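Local coordinates for protein NADPH-dependent aldehyde reductase YqhD (Escherichia coli, PDB 4QGS) that reduces a broad range of short-chain aldehydes to primary alcohols with NADPH, using one catalytic zinc ion per subunit, at residues T234-G239 / R342-Q347; Y318-W323 / D331-A336. All coordinates share one frame; numbering follows the deposited sequence.

Contact 1 (T234-G239 / R342-Q347); sequences TLIEDG and RNFFEQ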
loop_
_atom_site.group_PDB
_atom_site.type_symbol
_atom_site.label_atom_id
_atom_site.label_comp_id
_atom_site.label_asym_id
_atom_site.label_seq_id
_atom_site.Cartn_x
_atom_site.Cartn_y
_atom_site.Cartn_z
ATOM N N THR A 234 -6.981 -4.670 15.730
ATOM C CA THR A 234 -7.901 -5.348 14.818
ATOM C C THR A 234 -7.161 -6.341 13.912
ATOM O O THR A 234 -7.621 -7.451 13.688
ATOM C CB THR A 234 -8.663 -4.327 13.958
ATOM O OG1 THR A 234 -9.416 -3.460 14.830
ATOM C CG2 THR A 234 -9.636 -5.039 13.022
ATOM N N LEU A 235 -6.018 -5.926 13.390
ATOM C CA LEU A 235 -5.229 -6.807 12.523
ATOM C C LEU A 235 -4.695 -8.003 13.304
ATOM O O LEU A 235 -4.637 -9.126 12.778
ATOM C CB LEU A 235 -4.082 -6.025 11.871
ATOM C CG LEU A 235 -4.470 -4.984 10.815
ATOM C CD1 LEU A 235 -3.263 -4.148 10.380
ATOM C CD2 LEU A 235 -5.142 -5.640 9.600
ATOM N N ILE A 236 -4.297 -7.787 14.553
ATOM C CA ILE A 236 -3.776 -8.897 15.364
ATOM C C ILE A 236 -4.884 -9.889 15.701
ATOM O O ILE A 236 -4.676 -11.113 15.672
ATOM C CB ILE A 236 -3.106 -8.380 16.652
ATOM C CG1 ILE A 236 -1.792 -7.692 16.293
ATOM C CG2 ILE A 236 -2.863 -9.515 17.632
ATOM C CD1 ILE A 236 -1.271 -6.747 17.365
ATOM N N GLU A 237 -6.080 -9.377 15.962
ATOM C CA GLU A 237 -7.194 -10.257 16.294
ATOM C C GLU A 237 -7.729 -11.018 15.082
ATOM O O GLU A 237 -7.877 -12.241 15.136
ATOM C CB GLU A 237 -8.342 -9.482 16.949
ATOM C CG GLU A 237 -9.473 -10.428 17.377
ATOM C CD GLU A 237 -10.424 -9.804 18.390
ATOM O OE1 GLU A 237 -10.280 -8.595 18.686
ATOM O OE2 GLU A 237 -11.309 -10.533 18.897
ATOM N N ASP A 238 -8.016 -10.311 13.995
ATOM C CA ASP A 238 -8.727 -10.942 12.874
ATOM C C ASP A 238 -7.825 -11.313 11.695
ATOM O O ASP A 238 -8.236 -12.077 10.820
ATOM C CB ASP A 238 -9.869 -10.033 12.387
ATOM C CG ASP A 238 -11.131 -10.183 13.226
ATOM O OD1 ASP A 238 -11.080 -10.853 14.279
ATOM O OD2 ASP A 238 -12.174 -9.643 12.822
ATOM N N GLY A 239 -6.609 -10.772 11.652
ATOM C CA GLY A 239 -5.675 -11.134 10.598
ATOM C C GLY A 239 -5.407 -12.630 10.522
ATOM O O GLY A 239 -5.528 -13.219 9.451
ATOM N N ARG A 342 7.467 -9.918 15.955
ATOM C CA ARG A 342 8.137 -10.922 15.156
ATOM C C ARG A 342 7.300 -12.194 15.106
ATOM O O ARG A 342 7.042 -12.737 14.035
ATOM C CB ARG A 342 9.522 -11.216 15.726
ATOM C CG ARG A 342 10.404 -12.010 14.793
ATOM C CD ARG A 342 11.762 -12.312 15.440
ATOM N NE ARG A 342 12.656 -11.162 15.592
ATOM C CZ ARG A 342 13.367 -10.629 14.597
ATOM N NH1 ARG A 342 14.185 -9.616 14.824
ATOM N NH2 ARG A 342 13.245 -11.096 13.365
ATOM N N ASN A 343 6.853 -12.654 16.266
ATOM C CA ASN A 343 6.051 -13.865 16.327
ATOM C C ASN A 343 4.748 -13.749 15.540
ATOM O O ASN A 343 4.333 -14.696 14.871
ATOM C CB ASN A 343 5.749 -14.236 17.778
ATOM C CG ASN A 343 4.908 -15.493 17.882
ATOM O OD1 ASN A 343 5.401 -16.602 17.622
ATOM N ND2 ASN A 343 3.642 -15.337 18.238
ATOM N N PHE A 344 4.107 -12.582 15.613
ATOM C CA PHE A 344 2.873 -12.341 14.870
ATOM C C PHE A 344 3.118 -12.545 13.364
ATOM O O PHE A 344 2.367 -13.256 12.695
ATOM C CB PHE A 344 2.340 -10.928 15.171
ATOM C CG PHE A 344 1.130 -10.536 14.363
ATOM C CD1 PHE A 344 -0.069 -11.222 14.503
ATOM C CD2 PHE A 344 1.188 -9.463 13.480
ATOM C CE1 PHE A 344 -1.188 -10.859 13.762
ATOM C CE2 PHE A 344 0.074 -9.102 12.733
ATOM C CZ PHE A 344 -1.110 -9.804 12.873
ATOM N N PHE A 345 4.179 -11.938 12.841
ATOM C CA PHE A 345 4.530 -12.087 11.423
ATOM C C PHE A 345 4.810 -13.555 11.078
ATOM O O PHE A 345 4.291 -14.095 10.084
ATOM C CB PHE A 345 5.746 -11.236 11.070
ATOM C CG PHE A 345 5.514 -9.740 11.171
ATOM C CD1 PHE A 345 4.237 -9.218 11.244
ATOM C CD2 PHE A 345 6.595 -8.875 11.150
ATOM C CE1 PHE A 345 4.033 -7.830 11.327
ATOM C CE2 PHE A 345 6.419 -7.501 11.235
ATOM C CZ PHE A 345 5.126 -6.975 11.328
ATOM N N GLU A 346 5.607 -14.215 11.912
ATOM C CA GLU A 346 5.948 -15.613 11.634
ATOM C C GLU A 346 4.730 -16.531 11.639
ATOM O O GLU A 346 4.632 -17.424 10.787
ATOM C CB GLU A 346 6.998 -16.100 12.624
ATOM C CG GLU A 346 8.190 -15.162 12.597
ATOM C CD GLU A 346 9.494 -15.762 12.992
ATOM O OE1 GLU A 346 10.376 -15.866 12.101
ATOM O OE2 GLU A 346 9.646 -16.086 14.191
ATOM N N GLN A 347 3.797 -16.302 12.561
ATOM C CA GLN A 347 2.590 -17.135 12.633
ATOM C C GLN A 347 1.637 -16.882 11.469
ATOM O O GLN A 347 0.807 -17.734 11.149
ATOM C CB GLN A 347 1.862 -16.919 13.961
ATOM C CG GLN A 347 2.640 -17.385 15.192
ATOM C CD GLN A 347 3.124 -18.821 15.099
ATOM O OE1 GLN A 347 2.467 -19.684 14.510
ATOM N NE2 GLN A 347 4.292 -19.083 15.680
#
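Phe-344 reaches from helix 330-347 to the backbone of helix 222-244, where it lies against Leu-235 and Ile-236. Just before it, Asn-343 stays on its own helix, its OD1 accepting a weak hydrogen bond from Gln-347 NE2 one turn later. Phe-344 then carries the whole contact for segment 342-347. With CG anti to the backbone N (chi1 175°), the ring is held out across to the other helix; the nearest CA atoms of the two segments, those of Ile-236 and Phe-344, are 7.5 Å apart. Ile-236 CG1 sits over the middle of one ring face as a CH-pi contact, 4.1 Å from the Phe-344 ring centroid and 10° off its normal. The far end of the ring presses on main chain: Phe-344 CE1 is 3.6 Å from Ile-236 CA, and Leu-235 O meets Phe-344 CZ at the ring edge, also at 3.6 Å. That carbonyl is already engaged, accepting the helical bond from Gly-239 N at 2.8 Å. An alanine in place of Phe-344 would probably open a gap between the two helices and strip Ile-236 CG1 of its aromatic cover. While Phe-345 turns to helix 292-306, Phe-207 of helix 196-211 meets the Phe-344 ring at about 40°, and helix 312-323 also closes on this pair through Trp-323. Such apolar helix-to-helix packing belongs to the all-helical C-terminal domain of iron-containing alcohol dehydrogenases; helix 196-211 also supplies the zinc ligands Asp-205 and His-209.

Contact 2 (Y318-W323 / D331-A336); sequences YAERVW and DERIDA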
loop_
_atom_site.group_PDB
_atom_site.type_symbol
_atom_site.label_atom_id
_atom_site.label_comp_id
_atom_site.label_asym_id
_atom_site.label_seq_id
_atom_site.Cartn_x
_atom_site.Cartn_y
_atom_site.Cartn_z
ATOM N N TYR A 318 3.197 1.298 22.524
ATOM C CA TYR A 318 2.786 0.203 21.655
ATOM C C TYR A 318 2.693 -1.093 22.448
ATOM O O TYR A 318 1.711 -1.830 22.337
ATOM C CB TYR A 318 3.783 0.098 20.492
ATOM C CG TYR A 318 3.753 -1.158 19.642
ATOM C CD1 TYR A 318 2.768 -1.346 18.685
ATOM C CD2 TYR A 318 4.761 -2.108 19.743
ATOM C CE1 TYR A 318 2.757 -2.481 17.866
ATOM C CE2 TYR A 318 4.766 -3.252 18.928
ATOM C CZ TYR A 318 3.755 -3.429 18.000
ATOM O OH TYR A 318 3.745 -4.545 17.192
ATOM N N ALA A 319 3.693 -1.348 23.285
ATOM C CA ALA A 319 3.735 -2.584 24.066
ATOM C C ALA A 319 2.536 -2.683 24.997
ATOM O O ALA A 319 1.908 -3.731 25.106
ATOM C CB ALA A 319 5.018 -2.672 24.853
ATOM N N GLU A 320 2.212 -1.577 25.657
ATOM C CA GLU A 320 1.083 -1.544 26.577
ATOM C C GLU A 320 -0.274 -1.552 25.861
ATOM O O GLU A 320 -1.144 -2.376 26.170
ATOM C CB GLU A 320 1.201 -0.304 27.476
ATOM C CG GLU A 320 0.126 -0.189 28.527
ATOM C CD GLU A 320 0.410 0.942 29.500
ATOM O OE1 GLU A 320 1.546 1.012 30.014
ATOM O OE2 GLU A 320 -0.493 1.765 29.740
ATOM N N ARG A 321 -0.446 -0.657 24.890
ATOM C CA ARG A 321 -1.749 -0.443 24.250
ATOM C C ARG A 321 -2.127 -1.544 23.269
ATOM O O ARG A 321 -3.299 -1.883 23.138
ATOM C CB ARG A 321 -1.775 0.898 23.510
ATOM C CG ARG A 321 -1.665 2.148 24.407
ATOM C CD ARG A 321 -3.017 2.577 24.932
ATOM N NE ARG A 321 -2.897 3.742 25.817
ATOM C CZ ARG A 321 -2.993 5.004 25.414
ATOM N NH1 ARG A 321 -3.202 5.284 24.139
ATOM N NH2 ARG A 321 -2.877 6.001 26.298
ATOM N N VAL A 322 -1.142 -2.095 22.572
ATOM C CA VAL A 322 -1.446 -3.088 21.541
ATOM C C VAL A 322 -1.230 -4.520 22.054
ATOM O O VAL A 322 -2.004 -5.417 21.733
ATOM C CB VAL A 322 -0.608 -2.817 20.274
ATOM C CG1 VAL A 322 -0.771 -3.934 19.236
ATOM C CG2 VAL A 322 -1.001 -1.469 19.666
ATOM N N TRP A 323 -0.196 -4.734 22.866
ATOM C CA TRP A 323 0.139 -6.095 23.305
ATOM C C TRP A 323 -0.132 -6.384 24.787
ATOM O O TRP A 323 0.156 -7.478 25.272
ATOM C CB TRP A 323 1.612 -6.390 22.996
ATOM C CG TRP A 323 1.878 -6.521 21.535
ATOM C CD1 TRP A 323 2.480 -5.605 20.717
ATOM C CD2 TRP A 323 1.524 -7.631 20.704
ATOM N NE1 TRP A 323 2.524 -6.083 19.427
ATOM C CE2 TRP A 323 1.935 -7.324 19.393
ATOM C CE3 TRP A 323 0.886 -8.855 20.942
ATOM C CZ2 TRP A 323 1.755 -8.203 18.322
ATOM C CZ3 TRP A 323 0.694 -9.723 19.880
ATOM C CH2 TRP A 323 1.129 -9.390 18.585
ATOM N N ASP A 331 13.291 -1.903 29.096
ATOM C CA ASP A 331 13.967 -2.741 28.108
ATOM C C ASP A 331 13.295 -4.101 27.942
ATOM O O ASP A 331 13.186 -4.596 26.826
ATOM C CB ASP A 331 15.439 -2.938 28.462
ATOM C CG ASP A 331 16.288 -1.754 28.061
ATOM O OD1 ASP A 331 15.992 -1.136 27.014
ATOM O OD2 ASP A 331 17.251 -1.442 28.790
ATOM N N GLU A 332 12.853 -4.705 29.041
ATOM C CA GLU A 332 12.138 -5.981 28.960
ATOM C C GLU A 332 10.817 -5.819 28.214
ATOM O O GLU A 332 10.429 -6.678 27.420
ATOM C CB GLU A 332 11.867 -6.545 30.353
ATOM C CG GLU A 332 13.102 -6.982 31.114
ATOM C CD GLU A 332 12.788 -7.331 32.559
ATOM O OE1 GLU A 332 11.900 -6.680 33.145
ATOM O OE2 GLU A 332 13.427 -8.248 33.111
ATOM N N ARG A 333 10.118 -4.719 28.476
ATOM C CA ARG A 333 8.834 -4.490 27.819
ATOM C C ARG A 333 9.025 -4.277 26.311
ATOM O O ARG A 333 8.267 -4.815 25.503
ATOM C CB ARG A 333 8.107 -3.302 28.452
ATOM C CG ARG A 333 7.694 -3.534 29.906
ATOM C CD ARG A 333 7.146 -2.253 30.538
ATOM N NE ARG A 333 5.918 -1.846 29.870
ATOM C CZ ARG A 333 5.423 -0.614 29.858
ATOM N NH1 ARG A 333 6.042 0.377 30.493
ATOM N NH2 ARG A 333 4.296 -0.376 29.205
ATOM N N ILE A 334 10.045 -3.508 25.945
ATOM C CA ILE A 334 10.342 -3.263 24.536
ATOM C C ILE A 334 10.775 -4.566 23.865
ATOM O O ILE A 334 10.311 -4.889 22.765
ATOM C CB ILE A 334 11.431 -2.185 24.374
ATOM C CG1 ILE A 334 10.888 -0.828 24.832
ATOM C CG2 ILE A 334 11.926 -2.117 22.929
ATOM C CD1 ILE A 334 11.940 0.288 24.853
ATOM N N ASP A 335 11.651 -5.319 24.527
ATOM C CA ASP A 335 12.068 -6.623 23.993
ATOM C C ASP A 335 10.863 -7.524 23.760
ATOM O O ASP A 335 10.767 -8.173 22.720
ATOM C CB ASP A 335 13.060 -7.313 24.935
ATOM C CG ASP A 335 14.457 -6.720 24.854
ATOM O OD1 ASP A 335 14.672 -5.756 24.089
ATOM O OD2 ASP A 335 15.349 -7.224 25.569
ATOM N N ALA A 336 9.933 -7.557 24.715
ATOM C CA ALA A 336 8.761 -8.416 24.576
ATOM C C ALA A 336 7.853 -7.948 23.437
ATOM O O ALA A 336 7.251 -8.775 22.747
ATOM C CB ALA A 336 7.983 -8.485 25.888
#
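Glu-320 and Arg-333 form the ionic link between segments 318-323 and 331-336. Their salt bridge runs from Glu-320 OE1 to Arg-333 NH2 at 3.2 Å, and the hydrogen bond within it is weak, bent to 121° at the proton. The two side chains lie alongside each other and point the same way, with carboxylate and guanidinium planes 25° apart. Glu-320 leaves its helix with CG anti to the backbone N and runs on extended, whereas the arginine chain bends at chi3, which swings its guanidinium beside the glutamate stem. There Glu-320 CB lies in the guanidinium plane at its edge, 3.5 Å from Arg-333 NH2. The same NH2 also donates to Ile-325 O in the connecting turn, giving this nitrogen a second acceptor.

Van der Waals contact is slighter, a methyl against a backbone carbonyl. Ala-319 points toward the other helix, and its CB comes to 3.9 Å from Arg-333 O; so small a side chain probably lets the CA atoms of Ala-319 and Arg-333 approach to 6.6 Å.

Hydrogen bonding within 318-323 orders the aromatic end. Trp-323 NE1 donates to Tyr-318 OH at 3.0 Å, nearly straight at 175° and in the indole plane, while Trp-323 CD1 rests over one face of the tyrosine ring. Tyr-318 OH also hydrogen-bonds Thr-341, tying the pair to helix 330-347.

A bent ion pair at the surface, with the arginine shared with Ile-325 O, probably adds modest electrostatic attraction, and the backbone approach at Ala-319 is consistent with close spacing of the two helices joined by this short loop.

In the fold
Both contacts use helix 330-347: contact 2 at its beginning, against helix 312-323, and contact 1 at its end, against helix 222-244. Contact 2 is nested in the chain between the segments of contact 1, and their centres lie 15 Å apart. The two join directly, since Ile-236 CD1 packs on Val-322 CG1 at 3.4 Å and Phe-344 CB on Trp-323 CH2 at 3.9 Å. Contact 1 is buried, hydrocarbon and aromatic, and the side chain of Leu-235 is about 8 Å from that of the zinc ligand His-209. Contact 2 is only partly buried, lies away from the zinc and NADP(+) sites, and adds a charged pair, Glu-320 with Arg-333, toward the surface.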